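Local coordinates for protein probable porin (Pseudomonas aeruginosa, PDB 2Y0H) that probably forms a channel in the outer membrane through which small solutes pass, at residues Q199-G210 against R228-I239. Sequence-based numbering, arbitrary orientation.
Sequences QLKDIYRQHYLG and RYFDSGEDGAAI
Strands 204-210 and 228-234 run antiparallel, at 163°, and exchange paired backbone bonds at Arg205-Gly233, His207-Asp231 and Leu209-Tyr229. Past them, Asp235 turns its carboxylate back toward the 201-203 loop and the strand residues on either side of it, Gln199 and Arg205. Asp235 OD1 accepts a nearly straight bond from Gln199 NE2 (2.8 Å), though the amide and carboxylate planes stand 80° apart, and also forms a salt bridge with Arg205 NE, whose hydrogen bond is bent and weak; Asp235 OD2 offers its anti lone pair to Asp202 N (2.7 Å). A short acid suits this place, its two oxygens gathering two firm N-H bonds and a weak third. Asp202 reciprocates: Asp202 OD1, approached from above its carboxylate plane, takes Ala237 N (2.9 Å) in the type II' turn, where Gly236 accommodates a positive phi. On the face of Gln206 and Tyr208, the extended Gln206 carries NE2 to small Ser232, meeting Ser232 OG in the plane of its own amide along a nearly straight bond (2.7 Å). Tyr208, its CG swung anti to the backbone N (chi1 165°), lays CD1 over one face of the Phe230 ring, 3.2 Å from Phe230 CE1. The contact is the end of hairpin 204-216/221-234 away from its 217-220 turn in the 18-stranded barrel, flanked by strands 191-200 and 244-256; a detergent molecule touches His207 and Asp231 on the opposite face.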
ATOM      1  N   GLN A 199       9.198   2.963  14.168  1.00 25.66           N
ATOM      2  CA  GLN A 199       9.096   2.655  15.591  1.00 27.92           C
ATOM      3  C   GLN A 199       7.737   3.023  16.138  1.00 23.11           C
ATOM      4  O   GLN A 199       7.425   4.199  16.270  1.00 23.67           O
ATOM      5  CB  GLN A 199      10.151   3.419  16.388  1.00 26.69           C
ATOM      6  CG  GLN A 199       9.972   3.300  17.902  1.00 26.14           C
ATOM      7  CD  GLN A 199      10.809   4.331  18.657  1.00 34.22           C
ATOM      8  OE1 GLN A 199      10.780   5.518  18.333  1.00 30.68           O
ATOM      9  NE2 GLN A 199      11.580   3.871  19.648  1.00 31.39           N
ATOM     10  N   LEU A 200       6.930   2.021  16.467  1.00 25.56           N
ATOM     11  CA  LEU A 200       5.677   2.273  17.160  1.00 23.30           C
ATOM     12  C   LEU A 200       6.061   2.253  18.623  1.00 23.09           C
ATOM     13  O   LEU A 200       6.288   1.180  19.185  1.00 24.00           O
ATOM     14  CB  LEU A 200       4.656   1.170  16.886  1.00 23.47           C
ATOM     15  CG  LEU A 200       3.190   1.586  16.732  1.00 26.78           C
ATOM     16  CD1 LEU A 200       2.222   0.428  17.012  1.00 26.72           C
ATOM     17  CD2 LEU A 200       2.853   2.806  17.539  1.00 25.58           C
ATOM     18  N   LYS A 201       6.154   3.436  19.224  1.00 27.88           N
ATOM     19  CA  LYS A 201       6.720   3.593  20.565  1.00 25.28           C
ATOM     20  C   LYS A 201       6.133   2.619  21.586  1.00 25.92           C
ATOM     21  O   LYS A 201       4.920   2.509  21.727  1.00 27.54           O
ATOM     22  CB  LYS A 201       6.549   5.022  21.069  1.00 28.04           C
ATOM     23  CG  LYS A 201       7.452   5.334  22.274  1.00 36.05           C
ATOM     24  CD  LYS A 201       7.146   6.690  22.888  1.00 44.85           C
ATOM     25  CE  LYS A 201       8.173   7.050  23.983  1.00 50.59           C
ATOM     26  NZ  LYS A 201       8.297   5.986  25.025  1.00 49.19           N
ATOM     27  N   ASP A 202       7.015   1.916  22.280  1.00 26.32           N
ATOM     28  CA  ASP A 202       6.635   0.885  23.250  1.00 28.91           C
ATOM     29  C   ASP A 202       5.996  -0.393  22.711  1.00 26.41           C
ATOM     30  O   ASP A 202       5.583  -1.247  23.487  1.00 27.80           O
ATOM     31  CB  ASP A 202       5.769   1.474  24.362  1.00 26.54           C
ATOM     32  CG  ASP A 202       6.576   2.286  25.328  1.00 35.20           C
ATOM     33  OD1 ASP A 202       7.755   1.909  25.546  1.00 31.27           O
ATOM     34  OD2 ASP A 202       6.041   3.296  25.841  1.00 34.53           O
ATOM     35  N   ILE A 203       5.934  -0.544  21.397  1.00 27.70           N
ATOM     36  CA  ILE A 203       5.361  -1.761  20.824  1.00 27.72           C
ATOM     37  C   ILE A 203       6.351  -2.505  19.922  1.00 24.90           C
ATOM     38  O   ILE A 203       6.734  -3.636  20.224  1.00 27.26           O
ATOM     39  CB  ILE A 203       4.028  -1.475  20.094  1.00 25.45           C
ATOM     40  CG1 ILE A 203       2.998  -1.004  21.110  1.00 24.04           C
ATOM     41  CG2 ILE A 203       3.532  -2.725  19.333  1.00 22.01           C
ATOM     42  CD1 ILE A 203       1.661  -0.585  20.520  1.00 23.01           C
ATOM     43  N   TYR A 204       6.781  -1.866  18.836  1.00 22.15           N
ATOM     44  CA  TYR A 204       7.768  -2.481  17.952  1.00 23.34           C
ATOM     45  C   TYR A 204       8.681  -1.490  17.225  1.00 21.98           C
ATOM     46  O   TYR A 204       8.383  -0.297  17.125  1.00 22.71           O
ATOM     47  CB  TYR A 204       7.104  -3.450  16.957  1.00 25.27           C
ATOM     48  CG  TYR A 204       6.441  -2.801  15.748  1.00 27.72           C
ATOM     49  CD1 TYR A 204       5.135  -2.314  15.821  1.00 21.80           C
ATOM     50  CD2 TYR A 204       7.119  -2.685  14.537  1.00 22.83           C
ATOM     51  CE1 TYR A 204       4.520  -1.748  14.717  1.00 22.56           C
ATOM     52  CE2 TYR A 204       6.514  -2.113  13.428  1.00 24.56           C
ATOM     53  CZ  TYR A 204       5.223  -1.644  13.526  1.00 26.01           C
ATOM     54  OH  TYR A 204       4.626  -1.079  12.430  1.00 26.37           O
ATOM     55  N   ARG A 205       9.796  -2.030  16.742  1.00 23.52           N
ATOM     56  CA  ARG A 205      10.798  -1.338  15.923  1.00 28.08           C
ATOM     57  C   ARG A 205      10.974  -2.153  14.651  1.00 24.22           C
ATOM     58  O   ARG A 205      10.968  -3.372  14.701  1.00 23.90           O
ATOM     59  CB  ARG A 205      12.173  -1.382  16.603  1.00 28.81           C
ATOM     60  CG  ARG A 205      12.404  -0.447  17.719  1.00 37.54           C
ATOM     61  CD  ARG A 205      13.799  -0.695  18.320  1.00 34.88           C
ATOM     62  NE  ARG A 205      13.929   0.080  19.546  1.00 41.28           N
ATOM     63  CZ  ARG A 205      14.946   0.885  19.835  1.00 44.27           C
ATOM     64  NH1 ARG A 205      15.963   1.021  18.991  1.00 41.61           N
ATOM     65  NH2 ARG A 205      14.938   1.558  20.976  1.00 42.61           N
ATOM     66  N   GLN A 206      11.215  -1.489  13.532  1.00 24.15           N
ATOM     67  CA  GLN A 206      11.359  -2.191  12.272  1.00 26.95           C
ATOM     68  C   GLN A 206      12.397  -1.519  11.375  1.00 26.81           C
ATOM     69  O   GLN A 206      12.307  -0.319  11.100  1.00 28.38           O
ATOM     70  CB  GLN A 206      10.010  -2.226  11.570  1.00 23.29           C
ATOM     71  CG  GLN A 206       9.984  -3.011  10.294  1.00 26.18           C
ATOM     72  CD  GLN A 206       8.558  -3.248   9.816  1.00 26.07           C
ATOM     73  OE1 GLN A 206       7.976  -2.404   9.153  1.00 25.08           O
ATOM     74  NE2 GLN A 206       7.997  -4.402  10.161  1.00 25.21           N
ATOM     75  N   HIS A 207      13.371  -2.295  10.917  1.00 26.06           N
ATOM     76  CA  HIS A 207      14.389  -1.787  10.004  1.00 29.18           C
ATOM     77  C   HIS A 207      14.100  -2.340   8.633  1.00 24.92           C
ATOM     78  O   HIS A 207      13.765  -3.508   8.501  1.00 27.38           O
ATOM     79  CB  HIS A 207      15.805  -2.223  10.419  1.00 28.53           C
ATOM     80  CG  HIS A 207      16.247  -1.679  11.743  1.00 32.74           C
ATOM     81  ND1 HIS A 207      16.954  -0.502  11.866  1.00 31.22           N
ATOM     82  CD2 HIS A 207      16.084  -2.157  13.000  1.00 26.84           C
ATOM     83  CE1 HIS A 207      17.205  -0.276  13.143  1.00 34.07           C
ATOM     84  NE2 HIS A 207      16.680  -1.261  13.851  1.00 36.56           N
ATOM     85  N   TYR A 208      14.252  -1.503   7.614  1.00 25.14           N
ATOM     86  CA  TYR A 208      13.998  -1.906   6.244  1.00 27.36           C
ATOM     87  C   TYR A 208      15.197  -1.595   5.388  1.00 28.34           C
ATOM     88  O   TYR A 208      15.757  -0.497   5.465  1.00 26.80           O
ATOM     89  CB  TYR A 208      12.792  -1.158   5.671  1.00 24.63           C
ATOM     90  CG  TYR A 208      12.667  -1.253   4.164  1.00 28.92           C
ATOM     91  CD1 TYR A 208      12.138  -2.394   3.563  1.00 26.79           C
ATOM     92  CD2 TYR A 208      13.062  -0.203   3.336  1.00 27.55           C
ATOM     93  CE1 TYR A 208      12.012  -2.498   2.191  1.00 24.77           C
ATOM     94  CE2 TYR A 208      12.930  -0.304   1.938  1.00 29.62           C
ATOM     95  CZ  TYR A 208      12.409  -1.461   1.382  1.00 27.36           C
ATOM     96  OH  TYR A 208      12.263  -1.599   0.018  1.00 26.13           O
ATOM     97  N   LEU A 209      15.568  -2.564   4.557  1.00 27.52           N
ATOM     98  CA  LEU A 209      16.597  -2.358   3.553  1.00 30.68           C
ATOM     99  C   LEU A 209      16.077  -2.811   2.192  1.00 31.21           C
ATOM    100  O   LEU A 209      15.608  -3.939   2.039  1.00 30.43           O
ATOM    101  CB  LEU A 209      17.869  -3.125   3.911  1.00 29.84           C
ATOM    102  CG  LEU A 209      19.074  -2.631   3.119  1.00 41.48           C
ATOM    103  CD1 LEU A 209      19.361  -1.212   3.562  1.00 42.63           C
ATOM    104  CD2 LEU A 209      20.307  -3.527   3.330  1.00 47.43           C
ATOM    105  N   GLY A 210      16.154  -1.926   1.210  1.00 29.33           N
ATOM    106  CA  GLY A 210      15.704  -2.245  -0.125  1.00 30.60           C
ATOM    107  C   GLY A 210      16.764  -1.938  -1.162  1.00 33.04           C
ATOM    108  O   GLY A 210      17.460  -0.928  -1.083  1.00 32.87           O
ATOM    109  N   ARG A 228      14.067  -6.857  -0.942  1.00 29.08           N
ATOM    110  CA  ARG A 228      13.615  -6.192   0.283  1.00 24.74           C
ATOM    111  C   ARG A 228      13.899  -7.000   1.540  1.00 26.55           C
ATOM    112  O   ARG A 228      13.744  -8.222   1.566  1.00 26.50           O
ATOM    113  CB  ARG A 228      12.109  -5.897   0.216  1.00 23.39           C
ATOM    114  CG  ARG A 228      11.696  -5.027  -0.933  1.00 22.54           C
ATOM    115  CD  ARG A 228      10.193  -4.805  -0.956  1.00 22.38           C
ATOM    116  NE  ARG A 228       9.768  -4.256  -2.237  1.00 25.80           N
ATOM    117  CZ  ARG A 228       8.503  -4.036  -2.573  1.00 30.95           C
ATOM    118  NH1 ARG A 228       7.528  -4.298  -1.706  1.00 27.46           N
ATOM    119  NH2 ARG A 228       8.216  -3.546  -3.777  1.00 32.65           N
ATOM    120  N   TYR A 229      14.281  -6.303   2.605  1.00 26.33           N
ATOM    121  CA  TYR A 229      14.533  -6.966   3.873  1.00 28.55           C
ATOM    122  C   TYR A 229      13.996  -6.137   5.036  1.00 29.56           C
ATOM    123  O   TYR A 229      14.259  -4.935   5.144  1.00 27.95           O
ATOM    124  CB  TYR A 229      16.025  -7.255   4.052  1.00 28.31           C
ATOM    125  CG  TYR A 229      16.393  -7.900   5.385  1.00 35.14           C
ATOM    126  CD1 TYR A 229      16.034  -9.213   5.674  1.00 36.34           C
ATOM    127  CD2 TYR A 229      17.111  -7.198   6.346  1.00 36.02           C
ATOM    128  CE1 TYR A 229      16.374  -9.802   6.896  1.00 37.00           C
ATOM    129  CE2 TYR A 229      17.456  -7.777   7.558  1.00 37.66           C
ATOM    130  CZ  TYR A 229      17.085  -9.080   7.827  1.00 37.69           C
ATOM    131  OH  TYR A 229      17.430  -9.653   9.034  1.00 46.25           O
ATOM    132  N   PHE A 230      13.236  -6.788   5.900  1.00 27.38           N
ATOM    133  CA  PHE A 230      12.748  -6.130   7.099  1.00 28.45           C
ATOM    134  C   PHE A 230      13.219  -6.918   8.317  1.00 27.48           C
ATOM    135  O   PHE A 230      13.140  -8.143   8.345  1.00 26.89           O
ATOM    136  CB  PHE A 230      11.219  -6.101   7.128  1.00 23.08           C
ATOM    137  CG  PHE A 230      10.564  -5.220   6.082  1.00 27.02           C
ATOM    138  CD1 PHE A 230      10.261  -3.884   6.360  1.00 24.83           C
ATOM    139  CD2 PHE A 230      10.155  -5.752   4.862  1.00 25.09           C
ATOM    140  CE1 PHE A 230       9.602  -3.097   5.422  1.00 28.60           C
ATOM    141  CE2 PHE A 230       9.495  -4.962   3.907  1.00 25.53           C
ATOM    142  CZ  PHE A 230       9.218  -3.641   4.180  1.00 22.60           C
ATOM    143  N   ASP A 231      13.665  -6.207   9.339  1.00 25.23           N
ATOM    144  CA  ASP A 231      13.957  -6.815  10.629  1.00 26.99           C
ATOM    145  C   ASP A 231      13.082  -6.109  11.669  1.00 24.23           C
ATOM    146  O   ASP A 231      13.167  -4.891  11.835  1.00 24.54           O
ATOM    147  CB  ASP A 231      15.450  -6.634  10.947  1.00 32.92           C
ATOM    148  CG  ASP A 231      15.938  -7.542  12.067  1.00 34.66           C
ATOM    149  OD1 ASP A 231      15.270  -7.632  13.102  1.00 36.50           O
ATOM    150  OD2 ASP A 231      17.006  -8.168  11.907  1.00 51.54           O
ATOM    151  N   SER A 232      12.245  -6.879  12.361  1.00 25.86           N
ATOM    152  CA  SER A 232      11.268  -6.347  13.315  1.00 25.09           C
ATOM    153  C   SER A 232      11.477  -6.937  14.714  1.00 26.81           C
ATOM    154  O   SER A 232      11.548  -8.154  14.877  1.00 28.10           O
ATOM    155  CB  SER A 232       9.843  -6.707  12.866  1.00 21.70           C
ATOM    156  OG  SER A 232       9.489  -6.073  11.652  1.00 25.95           O
ATOM    157  N   GLY A 233      11.540  -6.081  15.722  1.00 26.53           N
ATOM    158  CA  GLY A 233      11.630  -6.535  17.096  1.00 24.96           C
ATOM    159  C   GLY A 233      10.778  -5.661  17.996  1.00 28.15           C
ATOM    160  O   GLY A 233      10.119  -4.727  17.537  1.00 25.96           O
ATOM    161  N   GLU A 234      10.791  -5.957  19.285  1.00 27.87           N
ATOM    162  CA  GLU A 234       9.976  -5.215  20.230  1.00 30.09           C
ATOM    163  C   GLU A 234      10.604  -3.854  20.462  1.00 28.70           C
ATOM    164  O   GLU A 234      11.758  -3.631  20.115  1.00 32.54           O
ATOM    165  CB  GLU A 234       9.865  -5.971  21.559  1.00 30.78           C
ATOM    166  CG  GLU A 234      11.145  -5.972  22.382  1.00 33.64           C
ATOM    167  CD  GLU A 234      11.009  -6.828  23.625  1.00 43.88           C
ATOM    168  OE1 GLU A 234      10.556  -7.988  23.485  1.00 39.34           O
ATOM    169  OE2 GLU A 234      11.341  -6.344  24.736  1.00 43.23           O
ATOM    170  N   ASP A 235       9.843  -2.944  21.053  1.00 28.67           N
ATOM    171  CA  ASP A 235      10.375  -1.646  21.415  1.00 28.19           C
ATOM    172  C   ASP A 235       9.908  -1.265  22.815  1.00 29.80           C
ATOM    173  O   ASP A 235       8.754  -1.501  23.170  1.00 28.31           O
ATOM    174  CB  ASP A 235       9.923  -0.586  20.404  1.00 27.34           C
ATOM    175  CG  ASP A 235      10.374   0.815  20.789  1.00 29.67           C
ATOM    176  OD1 ASP A 235      11.495   1.203  20.418  1.00 32.85           O
ATOM    177  OD2 ASP A 235       9.614   1.532  21.471  1.00 31.12           O
ATOM    178  N   GLY A 236      10.804  -0.669  23.598  1.00 28.21           N
ATOM    179  CA  GLY A 236      10.446  -0.092  24.886  1.00 31.26           C
ATOM    180  C   GLY A 236       9.807  -1.086  25.839  1.00 28.56           C
ATOM    181  O   GLY A 236      10.314  -2.191  26.014  1.00 28.46           O
ATOM    182  N   ALA A 237       8.685  -0.696  26.441  1.00 33.19           N
ATOM    183  CA  ALA A 237       7.973  -1.565  27.385  1.00 30.87           C
ATOM    184  C   ALA A 237       7.385  -2.791  26.704  1.00 27.53           C
ATOM    185  O   ALA A 237       7.012  -3.753  27.370  1.00 29.32           O
ATOM    186  CB  ALA A 237       6.891  -0.797  28.116  1.00 24.07           C
ATOM    187  N   ALA A 238       7.315  -2.763  25.378  1.00 28.16           N
ATOM    188  CA  ALA A 238       6.814  -3.911  24.626  1.00 28.94           C
ATOM    189  C   ALA A 238       5.429  -4.335  25.131  1.00 27.30           C
ATOM    190  O   ALA A 238       5.215  -5.477  25.512  1.00 24.23           O
ATOM    191  CB  ALA A 238       7.803  -5.077  24.715  1.00 26.97           C
ATOM    192  N   ILE A 239       4.488  -3.403  25.132  1.00 28.46           N
ATOM    193  CA  ILE A 239       3.210  -3.634  25.784  1.00 26.10           C
ATOM    194  C   ILE A 239       2.305  -4.646  25.088  1.00 29.70           C
ATOM    195  O   ILE A 239       1.277  -5.025  25.635  1.00 27.73           O
ATOM    196  CB  ILE A 239       2.458  -2.319  25.995  1.00 31.71           C
ATOM    197  CG1 ILE A 239       2.222  -1.602  24.651  1.00 28.09           C
ATOM    198  CG2 ILE A 239       3.240  -1.433  26.947  1.00 27.54           C
ATOM    199  CD1 ILE A 239       1.578  -0.230  24.821  1.00 25.99           C
TER
HETATM  200  O   HOH W   1      13.739  -0.269  23.221  1.00 46.71           O